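Local coordinates for protein thiazoline oxidase/subtilisin-like protease (Prochloron didemni, PDB 4H6X) that matures patellamides, probably through a subtilisin-like serine protease domain of a transamidating family that cuts precursor peptides and joins their ends into rings, at residues 24-30 with 126-132; 64-68 with 100-104; 287-291 with 336-340. All coordinates share one frame; numbering follows the deposited sequence.

Contact 1. Residues 24-30 with 126-132; sequences HNQTLGD and FGIAPNC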
loop_
_atom_site.group_PDB
_atom_site.type_symbol
_atom_site.label_atom_id
_atom_site.label_comp_id
_atom_site.label_asym_id
_atom_site.label_seq_id
_atom_site.Cartn_x
_atom_site.Cartn_y
_atom_site.Cartn_z
ATOM N N HIS A 24 0.537 -17.109 -0.997
ATOM C CA HIS A 24 1.813 -17.047 -0.241
ATOM C C HIS A 24 2.611 -18.347 -0.365
ATOM O O HIS A 24 3.845 -18.326 -0.448
ATOM C CB HIS A 24 1.609 -16.700 1.237
ATOM C CG HIS A 24 1.510 -15.228 1.516
ATOM N ND1 HIS A 24 2.074 -14.270 0.701
ATOM C CD2 HIS A 24 0.936 -14.557 2.541
ATOM C CE1 HIS A 24 1.830 -13.070 1.202
ATOM N NE2 HIS A 24 1.141 -13.216 2.318
ATOM N N ASN A 25 1.899 -19.474 -0.411
ATOM C CA ASN A 25 2.553 -20.776 -0.584
ATOM C C ASN A 25 3.313 -20.887 -1.888
ATOM O O ASN A 25 4.256 -21.665 -1.987
ATOM C CB ASN A 25 1.542 -21.920 -0.466
ATOM C CG ASN A 25 1.033 -22.092 0.947
ATOM O OD1 ASN A 25 1.575 -21.505 1.887
ATOM N ND2 ASN A 25 -0.013 -22.889 1.108
ATOM N N GLN A 26 2.897 -20.101 -2.880
ATOM C CA GLN A 26 3.524 -20.105 -4.207
ATOM C C GLN A 26 4.591 -19.010 -4.377
ATOM O O GLN A 26 5.630 -19.241 -5.009
ATOM C CB GLN A 26 2.453 -19.979 -5.289
ATOM C CG GLN A 26 1.376 -21.048 -5.194
ATOM C CD GLN A 26 0.549 -21.170 -6.456
ATOM O OE1 GLN A 26 1.087 -21.273 -7.553
ATOM N NE2 GLN A 26 -0.767 -21.170 -6.302
ATOM N N THR A 27 4.327 -17.822 -3.819
ATOM C CA THR A 27 5.285 -16.708 -3.874
ATOM C C THR A 27 5.162 -15.749 -2.672
ATOM O O THR A 27 4.068 -15.546 -2.124
ATOM C CB THR A 27 5.232 -15.944 -5.241
ATOM O OG1 THR A 27 6.315 -15.004 -5.334
ATOM C CG2 THR A 27 3.905 -15.219 -5.454
ATOM N N LEU A 28 6.295 -15.197 -2.246
ATOM C CA LEU A 28 6.286 -14.048 -1.335
ATOM C C LEU A 28 6.770 -12.806 -2.091
ATOM O O LEU A 28 7.085 -11.783 -1.489
ATOM C CB LEU A 28 7.148 -14.297 -0.088
ATOM C CG LEU A 28 6.753 -15.401 0.901
ATOM C CD1 LEU A 28 7.715 -15.396 2.082
ATOM C CD2 LEU A 28 5.309 -15.291 1.382
ATOM N N GLY A 29 6.814 -12.914 -3.415
ATOM C CA GLY A 29 7.201 -11.813 -4.286
ATOM C C GLY A 29 8.484 -12.081 -5.044
ATOM O O GLY A 29 9.230 -13.016 -4.729
ATOM N N ASP A 30 8.740 -11.253 -6.047
ATOM C CA ASP A 30 9.941 -11.363 -6.855
ATOM C C ASP A 30 10.618 -9.999 -6.974
ATOM O O ASP A 30 9.957 -9.016 -7.292
ATOM C CB ASP A 30 9.570 -11.886 -8.240
ATOM C CG ASP A 30 10.765 -12.366 -9.006
ATOM O OD1 ASP A 30 11.570 -11.534 -9.472
ATOM O OD2 ASP A 30 10.902 -13.594 -9.135
ATOM N N PHE A 126 4.665 -8.570 9.143
ATOM C CA PHE A 126 4.865 -9.435 7.993
ATOM C C PHE A 126 3.981 -8.890 6.860
ATOM O O PHE A 126 2.761 -8.944 6.944
ATOM C CB PHE A 126 4.489 -10.870 8.382
ATOM C CG PHE A 126 4.412 -11.846 7.230
ATOM C CD1 PHE A 126 5.216 -11.711 6.104
ATOM C CD2 PHE A 126 3.538 -12.942 7.303
ATOM C CE1 PHE A 126 5.138 -12.622 5.061
ATOM C CE2 PHE A 126 3.465 -13.863 6.268
ATOM C CZ PHE A 126 4.262 -13.698 5.144
ATOM N N GLY A 127 4.608 -8.332 5.830
ATOM C CA GLY A 127 3.867 -7.719 4.728
ATOM C C GLY A 127 3.353 -8.736 3.717
ATOM O O GLY A 127 3.705 -9.905 3.775
ATOM N N ILE A 128 2.519 -8.280 2.791
ATOM C CA ILE A 128 1.944 -9.147 1.759
ATOM C C ILE A 128 3.018 -9.655 0.802
ATOM O O ILE A 128 2.999 -10.824 0.386
ATOM C CB ILE A 128 0.817 -8.412 0.995
ATOM C CG1 ILE A 128 -0.309 -8.011 1.968
ATOM C CG2 ILE A 128 0.274 -9.259 -0.155
ATOM C CD1 ILE A 128 -1.085 -9.168 2.579
ATOM N N ALA A 129 3.981 -8.798 0.479
ATOM C CA ALA A 129 4.957 -9.127 -0.554
ATOM C C ALA A 129 6.399 -8.794 -0.136
ATOM O O ALA A 129 7.063 -7.940 -0.765
ATOM C CB ALA A 129 4.575 -8.445 -1.866
ATOM N N PRO A 130 6.896 -9.475 0.922
ATOM C CA PRO A 130 8.219 -9.181 1.501
ATOM C C PRO A 130 9.410 -9.327 0.541
ATOM O O PRO A 130 10.489 -8.798 0.828
ATOM C CB PRO A 130 8.337 -10.209 2.638
ATOM C CG PRO A 130 7.447 -11.336 2.218
ATOM C CD PRO A 130 6.267 -10.637 1.587
ATOM N N ASN A 131 9.229 -10.025 -0.580
ATOM C CA ASN A 131 10.357 -10.268 -1.491
ATOM C C ASN A 131 10.423 -9.386 -2.734
ATOM O O ASN A 131 11.367 -9.495 -3.515
ATOM C CB ASN A 131 10.445 -11.753 -1.892
ATOM C CG ASN A 131 11.067 -12.621 -0.808
ATOM O OD1 ASN A 131 10.919 -13.847 -0.818
ATOM N ND2 ASN A 131 11.774 -11.995 0.126
ATOM N N CYS A 132 9.429 -8.519 -2.914
ATOM C CA CYS A 132 9.463 -7.524 -3.997
ATOM C C CYS A 132 10.391 -6.380 -3.663
ATOM O O CYS A 132 10.706 -6.151 -2.484
ATOM C CB CYS A 132 8.060 -6.978 -4.275
ATOM S SG CYS A 132 6.951 -8.235 -4.950
HETATM O O HOH W 1 8.990 -15.222 -2.952
#
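Leu28 and Asn131 carry the polar link between these two loops, which meet as an ST turn leaving helix 20-26 and a type I beta turn from Ala129 to Cys132 just before strand 133-138. Asn131 N donates to Leu28 O (2.9 Å, 153° at the hydrogen), from 31° off the carbonyl plane. The ST turn is closed by Gly29 N donating to Thr27 OG1 (2.9 Å).

One water bridges the two loops. It accepts from Leu28 N and donates to Gly29 O and Asn131 OD1. Asn131 CG sits beside its own backbone N, anti to the carbonyl carbon (chi1 -78°), which carries the amide toward the Leu28-Gly29 backbone, where OD1 accepts from the water at 3.2 Å.

The apolar part lies on the other side of the bond. Leu28 CB meets Pro130 CG at 3.8 Å. Leu28 CD2 reaches the edge of the Phe126 ring, 4.2 Å from CZ. The Phe126 ring lies roughly parallel to that of His24 but strongly offset. Helix 273-293 also packs here, with Leu286 against His24 and Ile128.

Gly29 adopts a conformation that strains any other residue, and a CB would run into Cys132 SG; with none there, Cys132 SG sits 3.6 Å from Gly29 CA.

Contact 2. Residues 64-68 with 100-104; sequences PAEPI and TKDRI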
loop_
_atom_site.group_PDB
_atom_site.type_symbol
_atom_site.label_atom_id
_atom_site.label_comp_id
_atom_site.label_asym_id
_atom_site.label_seq_id
_atom_site.Cartn_x
_atom_site.Cartn_y
_atom_site.Cartn_z
ATOM N N PRO A 64 14.941 19.832 1.059
ATOM C CA PRO A 64 14.918 18.860 2.159
ATOM C C PRO A 64 14.364 19.477 3.451
ATOM O O PRO A 64 14.667 20.622 3.765
ATOM C CB PRO A 64 16.394 18.484 2.320
ATOM C CG PRO A 64 16.969 18.706 0.962
ATOM C CD PRO A 64 16.288 19.952 0.469
ATOM N N ALA A 65 13.526 18.740 4.164
ATOM C CA ALA A 65 12.974 19.239 5.420
ATOM C C ALA A 65 13.829 18.767 6.593
ATOM O O ALA A 65 14.616 17.823 6.462
ATOM C CB ALA A 65 11.526 18.800 5.586
ATOM N N GLU A 66 13.687 19.442 7.731
ATOM C CA GLU A 66 14.365 19.014 8.950
ATOM C C GLU A 66 13.818 17.668 9.424
ATOM O O GLU A 66 12.598 17.464 9.441
ATOM C CB GLU A 66 14.230 20.073 10.052
ATOM C CG GLU A 66 15.271 21.183 9.972
ATOM C CD GLU A 66 16.691 20.656 10.098
ATOM O OE1 GLU A 66 17.085 20.259 11.221
ATOM O OE2 GLU A 66 17.412 20.626 9.071
ATOM N N PRO A 67 14.718 16.741 9.798
ATOM C CA PRO A 67 14.281 15.478 10.384
ATOM C C PRO A 67 13.393 15.735 11.599
ATOM O O PRO A 67 13.575 16.731 12.291
ATOM C CB PRO A 67 15.596 14.797 10.795
ATOM C CG PRO A 67 16.616 15.890 10.822
ATOM C CD PRO A 67 16.188 16.830 9.735
ATOM N N ILE A 68 12.405 14.869 11.797
ATOM C CA ILE A 68 11.476 14.961 12.914
ATOM C C ILE A 68 12.091 14.178 14.071
ATOM O O ILE A 68 12.567 13.063 13.865
ATOM C CB ILE A 68 10.099 14.347 12.552
ATOM C CG1 ILE A 68 9.551 14.935 11.236
ATOM C CG2 ILE A 68 9.106 14.476 13.716
ATOM C CD1 ILE A 68 8.694 16.169 11.392
ATOM N N THR A 100 4.880 20.068 13.509
ATOM C CA THR A 100 5.318 18.822 12.876
ATOM C C THR A 100 4.213 17.772 12.703
ATOM O O THR A 100 4.432 16.742 12.064
ATOM C CB THR A 100 6.479 18.195 13.659
ATOM O OG1 THR A 100 6.086 18.085 15.027
ATOM C CG2 THR A 100 7.774 19.065 13.531
ATOM N N LYS A 101 3.042 18.030 13.268
ATOM C CA LYS A 101 1.929 17.074 13.229
ATOM C C LYS A 101 1.528 16.627 11.814
ATOM O O LYS A 101 1.202 15.459 11.612
ATOM C CB LYS A 101 0.704 17.634 13.952
ATOM C CG LYS A 101 0.066 18.847 13.283
ATOM C CD LYS A 101 -1.173 19.304 14.044
ATOM C CE LYS A 101 -1.823 20.509 13.389
ATOM N NZ LYS A 101 -3.146 20.840 14.003
ATOM N N ASP A 102 1.528 17.561 10.858
ATOM C CA ASP A 102 1.080 17.272 9.493
ATOM C C ASP A 102 2.058 16.323 8.809
ATOM O O ASP A 102 1.644 15.313 8.230
ATOM C CB ASP A 102 0.940 18.554 8.665
ATOM C CG ASP A 102 -0.160 19.462 9.167
ATOM O OD1 ASP A 102 -1.270 18.968 9.455
ATOM O OD2 ASP A 102 0.087 20.688 9.256
ATOM N N ARG A 103 3.350 16.631 8.913
ATOM C CA ARG A 103 4.401 15.760 8.372
ATOM C C ARG A 103 4.416 14.417 9.079
ATOM O O ARG A 103 4.690 13.393 8.456
ATOM C CB ARG A 103 5.789 16.394 8.498
ATOM C CG ARG A 103 5.999 17.648 7.660
ATOM C CD ARG A 103 7.368 18.258 7.965
ATOM N NE ARG A 103 8.441 17.312 7.692
ATOM C CZ ARG A 103 9.633 17.309 8.286
ATOM N NH1 ARG A 103 9.925 18.204 9.216
ATOM N NH2 ARG A 103 10.537 16.399 7.944
ATOM N N ILE A 104 4.142 14.414 10.385
ATOM C CA ILE A 104 4.131 13.153 11.137
ATOM C C ILE A 104 3.019 12.226 10.630
ATOM O O ILE A 104 3.256 11.044 10.448
ATOM C CB ILE A 104 4.040 13.377 12.664
ATOM C CG1 ILE A 104 5.387 13.904 13.201
ATOM C CG2 ILE A 104 3.681 12.085 13.397
ATOM C CD1 ILE A 104 5.306 14.502 14.594
#
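Arg103 grips one backbone carbonyl, Glu66 O, with both terminal nitrogens. NH1 and NH2 each donate to Glu66 O at 2.8 Å. The two bonds differ in direction. NH1 lies in the carbonyl plane, whereas NH2 stands 37° above it. Glu66 O lies close to the guanidinium plane, at its edge, so the fork is nearly flat. NH2 also forms a salt bridge to Asp140, which gives the charge a second partner.

Both faces of the guanidinium are packed. Ile68 CD1 lies over one face, 3.2 Å from Arg103 NH1. Ala65 CB lies over the opposite face, 3.5 Å from Arg103 NH2. The arginine chain is extended at chi2 and bends at chi3 (59°), which turns its end into this slot.

Farther out the contact is apolar. Ile68 CD1 also touches Thr100 CG2 at 3.7 Å, just before helix 101-118. Ile68 CG2 meets Ile104 CG1 at 3.8 Å. Tyr73 of helix 70-82 packs against both isoleucines.

A leucine in place of Arg103 would probably leave Glu66 O without its two donors and Asp140 without its salt-bridge mate.

The contact thus fastens a surface loop to the first turn of helix 101-118, which also carries His109, probably the histidine of a Ser-His-Asp triad. A charged group is held by a main-chain oxygen rather than by the Glu66 carboxylate, while its flat faces rest on small and branched apolar groups. The paired bonds to one oxygen and the cover on two faces are likely to restrict rotation of the guanidinium.

Contact 3. Residues 287-291 with 336-340; sequences LMSLQ and MKVLF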
loop_
_atom_site.group_PDB
_atom_site.type_symbol
_atom_site.label_atom_id
_atom_site.label_comp_id
_atom_site.label_asym_id
_atom_site.label_seq_id
_atom_site.Cartn_x
_atom_site.Cartn_y
_atom_site.Cartn_z
ATOM N N LEU A 287 0.832 -11.317 -7.694
ATOM C CA LEU A 287 0.302 -11.880 -8.950
ATOM C C LEU A 287 1.251 -11.612 -10.104
ATOM O O LEU A 287 1.477 -12.488 -10.943
ATOM C CB LEU A 287 -1.108 -11.366 -9.255
ATOM C CG LEU A 287 -2.208 -11.770 -8.267
ATOM C CD1 LEU A 287 -3.491 -10.981 -8.523
ATOM C CD2 LEU A 287 -2.477 -13.279 -8.278
ATOM N N MET A 288 1.832 -10.409 -10.127
ATOM C CA MET A 288 2.895 -10.084 -11.066
ATOM C C MET A 288 4.144 -10.944 -10.834
ATOM O O MET A 288 4.796 -11.360 -11.794
ATOM C CB MET A 288 3.281 -8.594 -10.990
ATOM C CG MET A 288 2.209 -7.612 -11.413
ATOM S SD MET A 288 2.869 -5.925 -11.337
ATOM C CE MET A 288 1.453 -5.033 -11.981
ATOM N N SER A 289 4.486 -11.200 -9.575
ATOM C CA SER A 289 5.626 -12.072 -9.266
ATOM C C SER A 289 5.463 -13.471 -9.880
ATOM O O SER A 289 6.425 -14.077 -10.363
ATOM C CB SER A 289 5.827 -12.169 -7.755
ATOM O OG SER A 289 6.126 -10.888 -7.239
ATOM N N LEU A 290 4.230 -13.956 -9.869
ATOM C CA LEU A 290 3.883 -15.267 -10.413
ATOM C C LEU A 290 3.969 -15.289 -11.949
ATOM O O LEU A 290 4.327 -16.308 -12.539
ATOM C CB LEU A 290 2.486 -15.638 -9.933
ATOM C CG LEU A 290 2.192 -17.057 -9.473
ATOM C CD1 LEU A 290 3.309 -17.596 -8.582
ATOM C CD2 LEU A 290 0.855 -17.042 -8.750
ATOM N N GLN A 291 3.661 -14.157 -12.587
ATOM C CA GLN A 291 3.857 -14.003 -14.029
ATOM C C GLN A 291 5.331 -14.179 -14.379
ATOM O O GLN A 291 5.669 -14.968 -15.268
ATOM C CB GLN A 291 3.342 -12.647 -14.523
ATOM C CG GLN A 291 1.826 -12.513 -14.572
ATOM C CD GLN A 291 1.372 -11.102 -14.935
ATOM O OE1 GLN A 291 2.076 -10.121 -14.672
ATOM N NE2 GLN A 291 0.188 -10.992 -15.532
ATOM N N MET A 336 -6.669 -15.864 -9.700
ATOM C CA MET A 336 -5.645 -16.850 -10.040
ATOM C C MET A 336 -6.114 -17.727 -11.197
ATOM O O MET A 336 -5.367 -17.993 -12.135
ATOM C CB MET A 336 -5.338 -17.738 -8.839
ATOM C CG MET A 336 -4.738 -17.008 -7.658
ATOM S SD MET A 336 -2.965 -16.886 -7.849
ATOM C CE MET A 336 -2.457 -18.482 -7.226
ATOM N N LYS A 337 -7.356 -18.183 -11.115
ATOM C CA LYS A 337 -7.930 -18.990 -12.187
ATOM C C LYS A 337 -7.886 -18.223 -13.514
ATOM O O LYS A 337 -7.512 -18.784 -14.539
ATOM C CB LYS A 337 -9.353 -19.422 -11.831
ATOM C CG LYS A 337 -9.835 -20.624 -12.631
ATOM C CD LYS A 337 -10.542 -21.637 -11.740
ATOM C CE LYS A 337 -11.868 -21.116 -11.199
ATOM N NZ LYS A 337 -12.149 -21.658 -9.834
ATOM N N VAL A 338 -8.226 -16.935 -13.487
ATOM C CA VAL A 338 -8.205 -16.112 -14.706
ATOM C C VAL A 338 -6.784 -15.963 -15.247
ATOM O O VAL A 338 -6.557 -16.078 -16.444
ATOM C CB VAL A 338 -8.846 -14.714 -14.484
ATOM C CG1 VAL A 338 -8.483 -13.753 -15.614
ATOM C CG2 VAL A 338 -10.364 -14.824 -14.361
ATOM N N LEU A 339 -5.826 -15.715 -14.358
ATOM C CA LEU A 339 -4.473 -15.393 -14.781
ATOM C C LEU A 339 -3.662 -16.613 -15.187
ATOM O O LEU A 339 -2.890 -16.543 -16.126
ATOM C CB LEU A 339 -3.724 -14.622 -13.681
ATOM C CG LEU A 339 -4.149 -13.168 -13.471
ATOM C CD1 LEU A 339 -3.688 -12.651 -12.113
ATOM C CD2 LEU A 339 -3.630 -12.302 -14.616
ATOM N N PHE A 340 -3.842 -17.720 -14.471
ATOM C CA PHE A 340 -2.973 -18.884 -14.628
ATOM C C PHE A 340 -3.730 -20.202 -14.841
ATOM O O PHE A 340 -3.107 -21.239 -15.076
ATOM C CB PHE A 340 -2.033 -19.013 -13.420
ATOM C CG PHE A 340 -1.414 -17.712 -12.983
ATOM C CD1 PHE A 340 -0.372 -17.140 -13.708
ATOM C CD2 PHE A 340 -1.881 -17.055 -11.849
ATOM C CE1 PHE A 340 0.194 -15.933 -13.305
ATOM C CE2 PHE A 340 -1.323 -15.852 -11.442
ATOM C CZ PHE A 340 -0.286 -15.289 -12.171
#
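Leu287 meets three residues of helix 332-340, and with it begins the apolar seam between that helix and helix 273-293, the long helix that carries Ser274, probably the nucleophile of the subtilisin-like triad. Its CD2 lies 3.7 Å from Met336 SD. Its CD1 touches Leu339 CD1 at 4.0 Å, the two side chains crossing at about a right angle. Leu287 O faces the edge of the Phe340 ring, 3.5 Å from CZ.

One turn on, Leu290 lies against one face of the Phe340 ring, near its rim. Its CB is 3.6 Å from Phe340 CZ. Leu339 CB lies over the opposite face. Leu290 CD2 also packs on Met336 CE at 3.9 Å. Met336 folds back at chi2 (-86°) and chi3 (-83°), which brings SD to both leucines and CE to Leu290.

Gln291 adds its aliphatic part, with CG 4.0 Å from Phe340 CE1. Its OE1 accepts from Asp299 N outside the seam.

No hydrogen bond joins the two segments. Their axes pass 11.3 Å apart at 26°, running in roughly the same direction. Leu23 of helix 20-26 packs on Leu287, Leu290 and Met336. Helix 300-309 adds Leu307 against Leu287 and Ala306 against Leu339.

From the N terminus, 24-30 takes in the end of helix 20-26 and the loop after it. The chain then runs through strands 34-39 and 53-56. Contact 2 closes a short, mostly helical excursion, joining the loop after strand 53-56 to helix 101-118. Contact 1 closes later and ties helix 20-26 to the loop before strand 133-138, so contact 2 lies wholly within its span. Contact 3 follows in series and joins helices 273-293 and 332-340. Contacts 1 and 3 are neighbours, with centres about 13 Å apart, and Asp30 N makes a weak hydrogen bond to Ser289 OG. Contact 2 lies across the molecule, its centre about 31 Å from that of contact 1.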